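Local coordinates for protein putative NADPH:quinone reductase (Bacillus thuringiensis, PDB 3GMS) that probably reduces quinones with NADPH, as a putative quinone oxidoreductase of the medium-chain dehydrogenase family, at residues L30-V35 and V77-S82; R89-R94 and F109-P114; E138-Q143 and H238-G243; D146-N151 and A216-I221. All coordinates share one frame; numbering follows the deposited sequence.

Contact 1: L30-V35 and V77-S82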
loop_
_atom_site.group_PDB
_atom_site.type_symbol
_atom_site.label_atom_id
_atom_site.label_comp_id
_atom_site.label_asym_id
_atom_site.label_seq_id
_atom_site.Cartn_x
_atom_site.Cartn_y
_atom_site.Cartn_z
ATOM N N LEU A 30 20.417 -6.546 20.805
ATOM C CA LEU A 30 20.329 -5.669 19.633
ATOM C C LEU A 30 21.677 -5.507 18.933
ATOM O O LEU A 30 22.704 -5.424 19.597
ATOM C CB LEU A 30 19.824 -4.288 20.050
ATOM C CG LEU A 30 18.483 -4.189 20.775
ATOM C CD1 LEU A 30 18.096 -2.731 20.925
ATOM C CD2 LEU A 30 17.399 -4.934 20.022
ATOM N N LYS A 31 21.665 -5.453 17.598
ATOM C CA LYS A 31 22.880 -5.204 16.819
ATOM C C LYS A 31 23.157 -3.710 16.790
ATOM O O LYS A 31 22.281 -2.909 17.130
ATOM C CB LYS A 31 22.755 -5.778 15.392
ATOM C CG LYS A 31 22.550 -7.291 15.326
ATOM C CD LYS A 31 21.849 -7.664 14.002
ATOM C CE LYS A 31 20.794 -8.768 14.199
ATOM N NZ LYS A 31 21.301 -10.114 13.820
ATOM N N ASP A 32 24.371 -3.334 16.378
ATOM C CA ASP A 32 24.825 -1.942 16.479
ATOM C C ASP A 32 23.920 -0.846 15.906
ATOM O O ASP A 32 23.831 0.235 16.502
ATOM C CB ASP A 32 26.238 -1.773 15.890
ATOM C CG ASP A 32 27.296 -2.548 16.656
ATOM O OD1 ASP A 32 27.190 -2.620 17.903
ATOM O OD2 ASP A 32 28.242 -3.058 15.996
ATOM N N ASN A 33 23.292 -1.084 14.750
ATOM C CA ASN A 33 22.479 -0.030 14.121
ATOM C C ASN A 33 20.963 -0.299 14.205
ATOM O O ASN A 33 20.189 0.330 13.481
ATOM C CB ASN A 33 22.903 0.238 12.657
ATOM C CG ASN A 33 22.589 1.693 12.187
ATOM O OD1 ASN A 33 22.759 2.671 12.942
ATOM N ND2 ASN A 33 22.129 1.831 10.931
ATOM N N GLU A 34 20.555 -1.184 15.112
ATOM C CA GLU A 34 19.137 -1.605 15.214
ATOM C C GLU A 34 18.306 -0.752 16.168
ATOM O O GLU A 34 18.815 -0.203 17.154
ATOM C CB GLU A 34 19.020 -3.048 15.689
ATOM C CG GLU A 34 19.435 -4.109 14.702
ATOM C CD GLU A 34 19.038 -5.513 15.152
ATOM O OE1 GLU A 34 19.266 -5.893 16.332
ATOM O OE2 GLU A 34 18.496 -6.239 14.302
ATOM N N VAL A 35 17.009 -0.663 15.869
ATOM C CA VAL A 35 16.062 0.047 16.727
ATOM C C VAL A 35 15.015 -1.010 17.118
ATOM O O VAL A 35 14.625 -1.797 16.273
ATOM C CB VAL A 35 15.455 1.268 15.975
ATOM C CG1 VAL A 35 14.356 1.937 16.794
ATOM C CG2 VAL A 35 16.592 2.282 15.658
ATOM N N VAL A 77 17.710 0.846 21.617
ATOM C CA VAL A 77 18.463 1.009 20.376
ATOM C C VAL A 77 19.836 0.356 20.553
ATOM O O VAL A 77 20.315 0.193 21.687
ATOM C CB VAL A 77 18.613 2.502 19.952
ATOM C CG1 VAL A 77 17.235 3.154 19.661
ATOM C CG2 VAL A 77 19.402 3.330 21.004
ATOM N N GLY A 78 20.453 -0.030 19.444
ATOM C CA GLY A 78 21.790 -0.614 19.452
ATOM C C GLY A 78 22.893 0.420 19.642
ATOM O O GLY A 78 22.651 1.628 19.625
ATOM N N ALA A 79 24.115 -0.077 19.811
ATOM C CA ALA A 79 25.260 0.759 20.243
ATOM C C ALA A 79 25.507 2.046 19.456
ATOM O O ALA A 79 25.933 3.049 20.032
ATOM C CB ALA A 79 26.558 -0.092 20.324
ATOM N N PHE A 80 25.254 2.029 18.151
ATOM C CA PHE A 80 25.605 3.170 17.296
ATOM C C PHE A 80 24.469 4.162 17.090
ATOM O O PHE A 80 24.622 5.126 16.337
ATOM C CB PHE A 80 26.075 2.702 15.908
ATOM C CG PHE A 80 27.363 1.923 15.913
ATOM C CD1 PHE A 80 28.173 1.863 17.050
ATOM C CD2 PHE A 80 27.790 1.274 14.748
ATOM C CE1 PHE A 80 29.381 1.144 17.035
ATOM C CE2 PHE A 80 28.995 0.553 14.723
ATOM C CZ PHE A 80 29.790 0.492 15.865
ATOM N N VAL A 81 23.332 3.920 17.739
ATOM C CA VAL A 81 22.132 4.720 17.526
ATOM C C VAL A 81 21.945 5.692 18.682
ATOM O O VAL A 81 22.222 5.354 19.843
ATOM C CB VAL A 81 20.850 3.822 17.437
ATOM C CG1 VAL A 81 19.622 4.672 17.134
ATOM C CG2 VAL A 81 21.025 2.723 16.400
ATOM N N SER A 82 21.453 6.885 18.358
ATOM C CA SER A 82 21.138 7.898 19.361
ATOM C C SER A 82 20.054 7.417 20.330
ATOM O O SER A 82 18.969 6.979 19.903
ATOM C CB SER A 82 20.703 9.187 18.682
ATOM O OG SER A 82 20.344 10.139 19.659
HETATM O O HOH W 1 24.416 -2.915 19.981
#
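Gly78 N donates to Glu34 O (2.8 Å) and Phe80 N to Asp32 O (2.8 Å), and these two backbone bonds tie together a pair of type I beta turns, Lys31-Glu34 and Gly78-Val81, at the outer end of the GroES-like domain. The turns lie where strand 34-43 begins and its antiparallel neighbour 71-77 ends; Val35 and Val77 form a non-hydrogen-bonded pair there. A weaker CA-H...O contact runs from Gly78 CA to Lys31 O, where the glycine lies close against the first turn. Solvent adds a bridge: one water accepts from Ala79 N and donates to Leu30 O, with a weak further bond to Asp32 OD1.

Van der Waals contacts fill in between. Leu30 CD1 rests against Val77 C at 3.6 Å. Val81 splits its branches, CG1 meeting Val35 CG2 and CG2 lying over the backbone of Asn33 and Glu34. Asp32 and Phe80, both exposed, stack with carboxylate and ring planes 23° apart. With Phe80 CG turned beside its own backbone N (chi1 -66°), the ring presents one face to the aspartate, whose CB sits 3.8 Å from the ring centroid.

Contact 2: R89-R94 and F109-P114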
loop_
_atom_site.group_PDB
_atom_site.type_symbol
_atom_site.label_atom_id
_atom_site.label_comp_id
_atom_site.label_asym_id
_atom_site.label_seq_id
_atom_site.Cartn_x
_atom_site.Cartn_y
_atom_site.Cartn_z
ATOM N N ARG A 89 7.522 7.752 19.040
ATOM C CA ARG A 89 6.612 6.979 18.178
ATOM C C ARG A 89 7.158 7.000 16.747
ATOM O O ARG A 89 7.460 8.060 16.206
ATOM C CB ARG A 89 5.180 7.569 18.180
ATOM C CG ARG A 89 4.113 6.582 18.697
ATOM C CD ARG A 89 2.626 7.031 18.567
ATOM N NE ARG A 89 2.554 8.452 18.352
ATOM C CZ ARG A 89 1.759 9.023 17.464
ATOM N NH1 ARG A 89 1.836 10.322 17.288
ATOM N NH2 ARG A 89 0.922 8.293 16.732
ATOM N N VAL A 90 7.251 5.816 16.145
ATOM C CA VAL A 90 7.926 5.624 14.869
ATOM C C VAL A 90 7.245 4.541 14.036
ATOM O O VAL A 90 6.570 3.666 14.594
ATOM C CB VAL A 90 9.421 5.170 15.056
ATOM C CG1 VAL A 90 10.199 6.186 15.932
ATOM C CG2 VAL A 90 9.548 3.788 15.602
ATOM N N LEU A 91 7.471 4.585 12.723
ATOM C CA LEU A 91 7.186 3.398 11.887
ATOM C C LEU A 91 8.475 2.588 11.719
ATOM O O LEU A 91 9.436 3.091 11.117
ATOM C CB LEU A 91 6.652 3.802 10.502
ATOM C CG LEU A 91 5.604 4.916 10.467
ATOM C CD1 LEU A 91 5.246 5.237 8.986
ATOM C CD2 LEU A 91 4.344 4.599 11.312
ATOM N N PRO A 92 8.516 1.367 12.258
ATOM C CA PRO A 92 9.779 0.614 12.070
ATOM C C PRO A 92 9.773 -0.234 10.772
ATOM O O PRO A 92 9.421 -1.423 10.794
ATOM C CB PRO A 92 9.823 -0.247 13.305
ATOM C CG PRO A 92 8.366 -0.537 13.648
ATOM C CD PRO A 92 7.583 0.676 13.195
ATOM N N LEU A 93 10.112 0.386 9.654
ATOM C CA LEU A 93 9.840 -0.219 8.335
ATOM C C LEU A 93 11.090 -0.893 7.785
ATOM O O LEU A 93 12.182 -0.655 8.290
ATOM C CB LEU A 93 9.290 0.842 7.378
ATOM C CG LEU A 93 8.106 1.667 7.890
ATOM C CD1 LEU A 93 7.676 2.764 6.905
ATOM C CD2 LEU A 93 6.892 0.738 8.195
ATOM N N ARG A 94 10.907 -1.756 6.786
ATOM C CA ARG A 94 12.006 -2.415 6.036
ATOM C C ARG A 94 12.917 -3.225 6.932
ATOM O O ARG A 94 14.149 -3.292 6.703
ATOM C CB ARG A 94 12.810 -1.362 5.237
ATOM C CG ARG A 94 11.951 -0.567 4.284
ATOM C CD ARG A 94 12.675 0.560 3.522
ATOM N NE ARG A 94 13.851 0.089 2.772
ATOM C CZ ARG A 94 14.602 0.900 2.032
ATOM N NH1 ARG A 94 14.249 2.180 1.897
ATOM N NH2 ARG A 94 15.690 0.432 1.425
ATOM N N PHE A 109 15.803 3.321 8.543
ATOM C CA PHE A 109 14.459 3.186 7.981
ATOM C C PHE A 109 13.378 3.407 9.021
ATOM O O PHE A 109 12.210 3.085 8.794
ATOM C CB PHE A 109 14.296 1.793 7.360
ATOM C CG PHE A 109 15.383 1.460 6.382
ATOM C CD1 PHE A 109 15.734 2.377 5.381
ATOM C CD2 PHE A 109 16.076 0.252 6.482
ATOM C CE1 PHE A 109 16.778 2.091 4.465
ATOM C CE2 PHE A 109 17.118 -0.030 5.574
ATOM C CZ PHE A 109 17.451 0.895 4.575
ATOM N N VAL A 110 13.774 3.906 10.189
ATOM C CA VAL A 110 12.823 4.299 11.212
ATOM C C VAL A 110 12.204 5.664 10.863
ATOM O O VAL A 110 12.908 6.663 10.711
ATOM C CB VAL A 110 13.522 4.319 12.606
ATOM C CG1 VAL A 110 12.626 4.929 13.614
ATOM C CG2 VAL A 110 13.911 2.889 13.040
ATOM N N VAL A 111 10.888 5.720 10.708
ATOM C CA VAL A 111 10.209 6.972 10.376
ATOM C C VAL A 111 9.565 7.614 11.605
ATOM O O VAL A 111 8.590 7.087 12.147
ATOM C CB VAL A 111 9.081 6.739 9.298
ATOM C CG1 VAL A 111 8.404 8.030 8.939
ATOM C CG2 VAL A 111 9.647 6.020 8.038
ATOM N N PRO A 112 10.080 8.784 12.036
ATOM C CA PRO A 112 9.491 9.491 13.180
ATOM C C PRO A 112 8.085 9.954 12.866
ATOM O O PRO A 112 7.849 10.438 11.774
ATOM C CB PRO A 112 10.401 10.734 13.324
ATOM C CG PRO A 112 11.703 10.331 12.691
ATOM C CD PRO A 112 11.267 9.489 11.492
ATOM N N ILE A 113 7.164 9.815 13.827
ATOM C CA ILE A 113 5.788 10.277 13.665
ATOM C C ILE A 113 5.504 11.413 14.677
ATOM O O ILE A 113 5.793 11.260 15.850
ATOM C CB ILE A 113 4.789 9.136 13.906
ATOM C CG1 ILE A 113 5.013 8.052 12.836
ATOM C CG2 ILE A 113 3.352 9.677 13.860
ATOM C CD1 ILE A 113 4.589 8.447 11.392
ATOM N N PRO A 114 4.974 12.542 14.206
ATOM C CA PRO A 114 4.716 13.693 15.110
ATOM C C PRO A 114 3.483 13.459 15.978
ATOM O O PRO A 114 2.626 12.651 15.627
ATOM C CB PRO A 114 4.491 14.853 14.129
ATOM C CG PRO A 114 3.928 14.224 12.920
ATOM C CD PRO A 114 4.595 12.849 12.814
HETATM O O HOH W 2 4.430 11.285 18.233
HETATM O O HOH W 3 8.228 10.671 17.054
#
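Arg89 O is gripped twice: Ile113 N donates to it at 3.0 Å, and a water donates to it while also reaching Ile113 O. That water thus bridges the two carbonyl oxygens, and a second, accepting from Arg89 NH1 and donating to Ile113 O, ties the guanidinium of Arg89 to the same carbonyl. The guanidinium of Arg89 lies with one face over Ile113 CG2, the chain bending sharply at chi3 (-17°) on the way; its NH2 is held by Ile117 O and by a salt bridge to Asp119.

Further along, Leu91 N donates to Val111 O (2.8 Å) and Val111 N returns to Leu91 O (3.0 Å), the mutual pair of bonds of an antiparallel hydrogen-bonded pair. Strands 89-92 and 110-112 thus join edge to edge within the beta-sheet of the GroES-like domain. On one side of it Val110 CG1 presses on Val90 CB at 3.5 Å, next to Val35 and Val37 of strand 34-43. On the other, Leu91 CB meets Val111 CB, while Leu91 CG and CD2 butt against the CG1-CD1 arm of Ile113, which crosses them at about a right angle. Leu93 CD1 extends this apolar row to Val111 CG2, near Trp280 and Phe284 of helix 277-292.

Pro92 centres an inverse gamma turn, beyond which Arg94 swings back over Phe109. Its guanidinium lies flat on the ring in a cation-pi stack, planes 17° apart, with CZ 3.9 Å from the centroid. Trp280 makes a second cation-pi contact with Arg94.

Contact 3: E138-Q143 and H238-G243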
loop_
_atom_site.group_PDB
_atom_site.type_symbol
_atom_site.label_atom_id
_atom_site.label_comp_id
_atom_site.label_asym_id
_atom_site.label_seq_id
_atom_site.Cartn_x
_atom_site.Cartn_y
_atom_site.Cartn_z
ATOM N N GLU A 138 6.984 10.270 -9.725
ATOM C CA GLU A 138 8.258 9.788 -10.238
ATOM C C GLU A 138 8.091 8.854 -11.396
ATOM O O GLU A 138 8.629 9.123 -12.484
ATOM C CB GLU A 138 9.100 9.171 -9.112
ATOM C CG GLU A 138 9.512 10.196 -8.087
ATOM C CD GLU A 138 10.613 9.708 -7.149
ATOM O OE1 GLU A 138 11.295 8.690 -7.450
ATOM O OE2 GLU A 138 10.788 10.364 -6.102
ATOM N N THR A 139 7.349 7.765 -11.202
ATOM C CA THR A 139 7.303 6.710 -12.197
ATOM C C THR A 139 6.530 7.190 -13.433
ATOM O O THR A 139 6.963 6.997 -14.576
ATOM C CB THR A 139 6.623 5.442 -11.641
ATOM O OG1 THR A 139 6.992 5.252 -10.243
ATOM C CG2 THR A 139 7.016 4.240 -12.506
ATOM N N LEU A 140 5.410 7.851 -13.194
ATOM C CA LEU A 140 4.651 8.457 -14.292
ATOM C C LEU A 140 5.001 9.932 -14.479
ATOM O O LEU A 140 4.798 10.472 -15.569
ATOM C CB LEU A 140 3.146 8.305 -14.084
ATOM C CG LEU A 140 2.551 6.903 -13.979
ATOM C CD1 LEU A 140 1.084 7.033 -13.541
ATOM C CD2 LEU A 140 2.649 6.098 -15.287
ATOM N N ASN A 141 5.515 10.565 -13.430
ATOM C CA ASN A 141 5.801 11.993 -13.411
ATOM C C ASN A 141 4.689 12.806 -14.091
ATOM O O ASN A 141 4.922 13.479 -15.117
ATOM C CB ASN A 141 7.143 12.283 -14.082
ATOM C CG ASN A 141 7.567 13.712 -13.910
ATOM O OD1 ASN A 141 7.073 14.424 -13.026
ATOM N ND2 ASN A 141 8.488 14.156 -14.761
ATOM N N LEU A 142 3.493 12.718 -13.516
ATOM C CA LEU A 142 2.303 13.336 -14.111
ATOM C C LEU A 142 2.438 14.845 -14.121
ATOM O O LEU A 142 2.901 15.469 -13.162
ATOM C CB LEU A 142 1.028 12.930 -13.379
ATOM C CG LEU A 142 0.652 11.431 -13.417
ATOM C CD1 LEU A 142 -0.399 11.176 -12.310
ATOM C CD2 LEU A 142 0.189 10.972 -14.811
ATOM N N GLN A 143 1.965 15.423 -15.213
ATOM C CA GLN A 143 2.019 16.862 -15.421
ATOM C C GLN A 143 0.655 17.461 -15.193
ATOM O O GLN A 143 -0.354 16.759 -15.223
ATOM C CB GLN A 143 2.497 17.170 -16.860
ATOM C CG GLN A 143 3.953 16.758 -17.144
ATOM C CD GLN A 143 4.943 17.289 -16.107
ATOM O OE1 GLN A 143 5.098 18.501 -15.929
ATOM N NE2 GLN A 143 5.621 16.379 -15.419
ATOM N N HIS A 238 1.497 6.019 -20.925
ATOM C CA HIS A 238 2.303 5.199 -20.034
ATOM C C HIS A 238 1.372 4.314 -19.201
ATOM O O HIS A 238 0.528 4.830 -18.437
ATOM C CB HIS A 238 3.154 6.111 -19.160
ATOM C CG HIS A 238 4.331 5.418 -18.515
ATOM N ND1 HIS A 238 5.323 6.099 -17.836
ATOM C CD2 HIS A 238 4.661 4.103 -18.437
ATOM C CE1 HIS A 238 6.220 5.236 -17.382
ATOM N NE2 HIS A 238 5.838 4.017 -17.732
ATOM N N PHE A 239 1.549 2.996 -19.339
ATOM C CA PHE A 239 0.745 1.990 -18.634
ATOM C C PHE A 239 1.626 1.403 -17.534
ATOM O O PHE A 239 2.783 1.007 -17.793
ATOM C CB PHE A 239 0.332 0.897 -19.591
ATOM C CG PHE A 239 -0.439 -0.236 -18.962
ATOM C CD1 PHE A 239 -1.783 -0.079 -18.633
ATOM C CD2 PHE A 239 0.162 -1.470 -18.741
ATOM C CE1 PHE A 239 -2.512 -1.136 -18.097
ATOM C CE2 PHE A 239 -0.556 -2.548 -18.210
ATOM C CZ PHE A 239 -1.907 -2.372 -17.861
ATOM N N LEU A 240 1.101 1.402 -16.319
ATOM C CA LEU A 240 1.873 0.888 -15.173
ATOM C C LEU A 240 1.058 -0.150 -14.387
ATOM O O LEU A 240 -0.099 0.110 -14.049
ATOM C CB LEU A 240 2.279 2.060 -14.286
ATOM C CG LEU A 240 3.228 1.810 -13.112
ATOM C CD1 LEU A 240 4.652 1.508 -13.655
ATOM C CD2 LEU A 240 3.240 3.044 -12.231
ATOM N N THR A 241 1.616 -1.326 -14.094
ATOM C CA THR A 241 0.860 -2.245 -13.259
ATOM C C THR A 241 1.374 -2.149 -11.822
ATOM O O THR A 241 2.590 -1.948 -11.594
ATOM C CB THR A 241 0.871 -3.702 -13.726
ATOM O OG1 THR A 241 2.197 -4.218 -13.644
ATOM C CG2 THR A 241 0.405 -3.831 -15.153
ATOM N N ILE A 242 0.452 -2.237 -10.867
ATOM C CA ILE A 242 0.861 -2.235 -9.438
ATOM C C ILE A 242 0.361 -3.455 -8.687
ATOM O O ILE A 242 0.737 -3.677 -7.512
ATOM C CB ILE A 242 0.420 -0.953 -8.684
ATOM C CG1 ILE A 242 -1.096 -0.741 -8.739
ATOM C CG2 ILE A 242 1.246 0.268 -9.121
ATOM C CD1 ILE A 242 -1.600 0.339 -7.724
ATOM N N GLY A 243 -0.477 -4.243 -9.351
ATOM C CA GLY A 243 -1.094 -5.419 -8.731
ATOM C C GLY A 243 -1.634 -6.373 -9.781
ATOM O O GLY A 243 -1.677 -6.037 -10.969
#
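The end of helix 127-139 and the loop after it come up against strand 237-241, the nearest pair of CA atoms being Leu140 CA and His238 CA, 7.0 Å apart. At that spacing the two segments meet through side chains and one carbonyl. The chain leaves helical geometry at Asn141, where phi turns positive (41°) and the chain bends away from the helix; beyond this bend Gln143 NE2 folds back to donate to Asn141 O at 3.0 Å. On the strand, alternate residues His238 and Leu240 point toward the helix end, whereas Phe239 faces away.

Leu140 has the largest share of the contact. Its CD2 methyl lies over one face of the imidazole of His238 in a CH-pi contact, 3.9 Å from the ring centroid and offset toward the rim, nearest to CG and ND1. The same methyl reaches Leu240 CB at 4.2 Å and so sits across both strand residues. His238 CG is anti to its backbone N (chi1 -162°), which carries the ring out over the leucine and brings CE1 to 3.4 Å from Thr139 O. The far nitrogen, NE2, is hydrogen-bonded to Asn264 OD1 on the adjoining strand, an anchor that should limit rotation of the ring.

Thr139 contributes its methyl: CG2 meets Leu240 CD1 at 3.8 Å, the two side chains crossing at about a right angle, while Phe266 touches both residues. The contact sets the C-terminal end of a helix against one face of the central parallel sheet, the alpha/beta layering of the Rossmann-type nucleotide-binding domain of zinc-binding dehydrogenase relatives.

Contact 4: D146-N151 and A216-I221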
loop_
_atom_site.group_PDB
_atom_site.type_symbol
_atom_site.label_atom_id
_atom_site.label_comp_id
_atom_site.label_asym_id
_atom_site.label_seq_id
_atom_site.Cartn_x
_atom_site.Cartn_y
_atom_site.Cartn_z
ATOM N N ASP A 146 -2.772 16.225 -16.871
ATOM C CA ASP A 146 -2.737 14.889 -17.442
ATOM C C ASP A 146 -3.969 14.125 -16.998
ATOM O O ASP A 146 -4.527 14.381 -15.915
ATOM C CB ASP A 146 -1.483 14.074 -17.037
ATOM C CG ASP A 146 -0.219 14.470 -17.814
ATOM O OD1 ASP A 146 -0.322 15.106 -18.895
ATOM O OD2 ASP A 146 0.888 14.135 -17.331
ATOM N N VAL A 147 -4.361 13.175 -17.830
ATOM C CA VAL A 147 -5.473 12.291 -17.543
ATOM C C VAL A 147 -4.966 10.901 -17.123
ATOM O O VAL A 147 -4.331 10.187 -17.921
ATOM C CB VAL A 147 -6.353 12.178 -18.733
ATOM C CG1 VAL A 147 -7.548 11.343 -18.413
ATOM C CG2 VAL A 147 -6.751 13.574 -19.177
ATOM N N LEU A 148 -5.237 10.548 -15.856
ATOM C CA LEU A 148 -4.805 9.265 -15.265
ATOM C C LEU A 148 -6.014 8.342 -15.113
ATOM O O LEU A 148 -7.063 8.793 -14.603
ATOM C CB LEU A 148 -4.168 9.515 -13.882
ATOM C CG LEU A 148 -3.768 8.236 -13.141
ATOM C CD1 LEU A 148 -2.619 7.597 -13.894
ATOM C CD2 LEU A 148 -3.368 8.549 -11.686
ATOM N N LEU A 149 -5.891 7.101 -15.578
ATOM C CA LEU A 149 -6.870 6.031 -15.307
ATOM C C LEU A 149 -6.341 5.157 -14.163
ATOM O O LEU A 149 -5.158 4.765 -14.173
ATOM C CB LEU A 149 -7.032 5.127 -16.512
ATOM C CG LEU A 149 -7.333 5.820 -17.869
ATOM C CD1 LEU A 149 -7.506 4.797 -18.970
ATOM C CD2 LEU A 149 -8.603 6.700 -17.757
ATOM N N VAL A 150 -7.218 4.826 -13.211
ATOM C CA VAL A 150 -6.864 3.891 -12.122
ATOM C C VAL A 150 -8.016 2.906 -11.956
ATOM O O VAL A 150 -9.142 3.318 -11.629
ATOM C CB VAL A 150 -6.627 4.633 -10.802
ATOM C CG1 VAL A 150 -6.267 3.601 -9.671
ATOM C CG2 VAL A 150 -5.480 5.671 -10.947
ATOM N N ASN A 151 -7.762 1.631 -12.185
ATOM C CA ASN A 151 -8.790 0.637 -11.911
ATOM C C ASN A 151 -8.737 0.080 -10.482
ATOM O O ASN A 151 -7.836 0.423 -9.693
ATOM C CB ASN A 151 -8.835 -0.463 -12.997
ATOM C CG ASN A 151 -7.582 -1.358 -13.017
ATOM O OD1 ASN A 151 -6.810 -1.335 -12.101
ATOM N ND2 ASN A 151 -7.408 -2.142 -14.073
ATOM N N ALA A 216 -2.043 8.300 -18.905
ATOM C CA ALA A 216 -1.415 7.247 -18.113
ATOM C C ALA A 216 -2.480 6.357 -17.478
ATOM O O ALA A 216 -3.655 6.772 -17.331
ATOM C CB ALA A 216 -0.514 7.852 -17.049
ATOM N N ALA A 217 -2.099 5.134 -17.130
ATOM C CA ALA A 217 -3.025 4.211 -16.484
ATOM C C ALA A 217 -2.301 3.370 -15.445
ATOM O O ALA A 217 -1.123 3.012 -15.640
ATOM C CB ALA A 217 -3.701 3.313 -17.479
ATOM N N ILE A 218 -2.999 3.106 -14.342
ATOM C CA ILE A 218 -2.461 2.253 -13.268
ATOM C C ILE A 218 -3.408 1.088 -13.107
ATOM O O ILE A 218 -4.577 1.276 -12.735
ATOM C CB ILE A 218 -2.235 3.061 -11.954
ATOM C CG1 ILE A 218 -1.209 4.172 -12.238
ATOM C CG2 ILE A 218 -1.751 2.103 -10.816
ATOM C CD1 ILE A 218 -0.771 5.006 -11.032
ATOM N N ASP A 219 -2.887 -0.098 -13.424
ATOM C CA ASP A 219 -3.633 -1.358 -13.366
ATOM C C ASP A 219 -3.279 -2.177 -12.113
ATOM O O ASP A 219 -2.095 -2.468 -11.861
ATOM C CB ASP A 219 -3.344 -2.133 -14.646
ATOM C CG ASP A 219 -3.956 -3.540 -14.670
ATOM O OD1 ASP A 219 -5.074 -3.757 -14.169
ATOM O OD2 ASP A 219 -3.305 -4.429 -15.256
ATOM N N SER A 220 -4.319 -2.520 -11.359
ATOM C CA SER A 220 -4.225 -3.382 -10.182
ATOM C C SER A 220 -4.766 -4.784 -10.458
ATOM O O SER A 220 -4.608 -5.677 -9.633
ATOM C CB SER A 220 -5.023 -2.774 -9.011
ATOM O OG SER A 220 -4.427 -1.565 -8.604
ATOM N N ILE A 221 -5.405 -4.973 -11.616
ATOM C CA ILE A 221 -6.185 -6.188 -11.871
ATOM C C ILE A 221 -5.549 -7.159 -12.845
ATOM O O ILE A 221 -5.528 -8.368 -12.594
ATOM C CB ILE A 221 -7.607 -5.818 -12.431
ATOM C CG1 ILE A 221 -8.336 -4.867 -11.465
ATOM C CG2 ILE A 221 -8.451 -7.093 -12.684
ATOM C CD1 ILE A 221 -9.740 -4.397 -11.984
HETATM O O HOH W 4 -5.192 0.438 -10.136
#
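Strands 147-150 and 214-219 are parallel neighbours in the middle of the Rossmann-type sheet, the first and fourth strands in its 3-2-1-4-5-6 order. Ala216 N donates to Val147 O, Leu149 N to Ala216 O, Ile218 N to Leu149 O (2.7 Å) and Asn151 N to Ile218 O (3.3 Å), the staggered pattern of parallel pairing. Leu148 CD1 covers Ala216 CB (3.8 Å) and reaches Ile218 CG1 on one side of the sheet; on the other, Leu149 CB meets Ala217 CB, both residues against Leu229 of helix 223-231.

At the C-terminal ends, side chains take over. Asn151 has its CG between backbone N and carbonyl carbon (chi1 67°), which brings the amide to the end of the neighbouring strand, within bonding distance of Asp219 and Ser220. Asn151 OD1 accepts from Ser220 N at 2.9 Å, in the carbonyl plane on a lone pair, and ND2 donates almost straight (176°) to Asp219 OD1. Both ends of the buried amide are thereby used and its flip state is fixed. A water bonded to Ser220 OG also lies between Asn151 O and Ile218 O. Asp219 OD1 closes an Asx turn by accepting from Ile221 N at 2.8 Å, from the opposite face of the carboxylate plane to Asn151 ND2.

Overall arrangement
Contacts 1 and 2 belong to the GroES-like domain and share one sheet, touching where Val35 CB packs on Val110 CG2 at 3.7 Å. Contacts 3 and 4 lie in the Rossmann-type domain, their centres about 8 Å apart, on adjacent strands: Leu240 N and Ile242 N probably donate to Ala217 O and Asp219 O. Contact 4 is the buried one, held by parallel backbone bonds and a side-chain network at the strand ends, whereas contact 3 joins helix to sheet mainly through apolar and CH-pi contacts of side chains. Contact 1 is a peripheral junction of turns, with exposed residues and water; contact 2 combines antiparallel pairing with arginines at both ends. About 42 Å separates the centres of contacts 1 and 4.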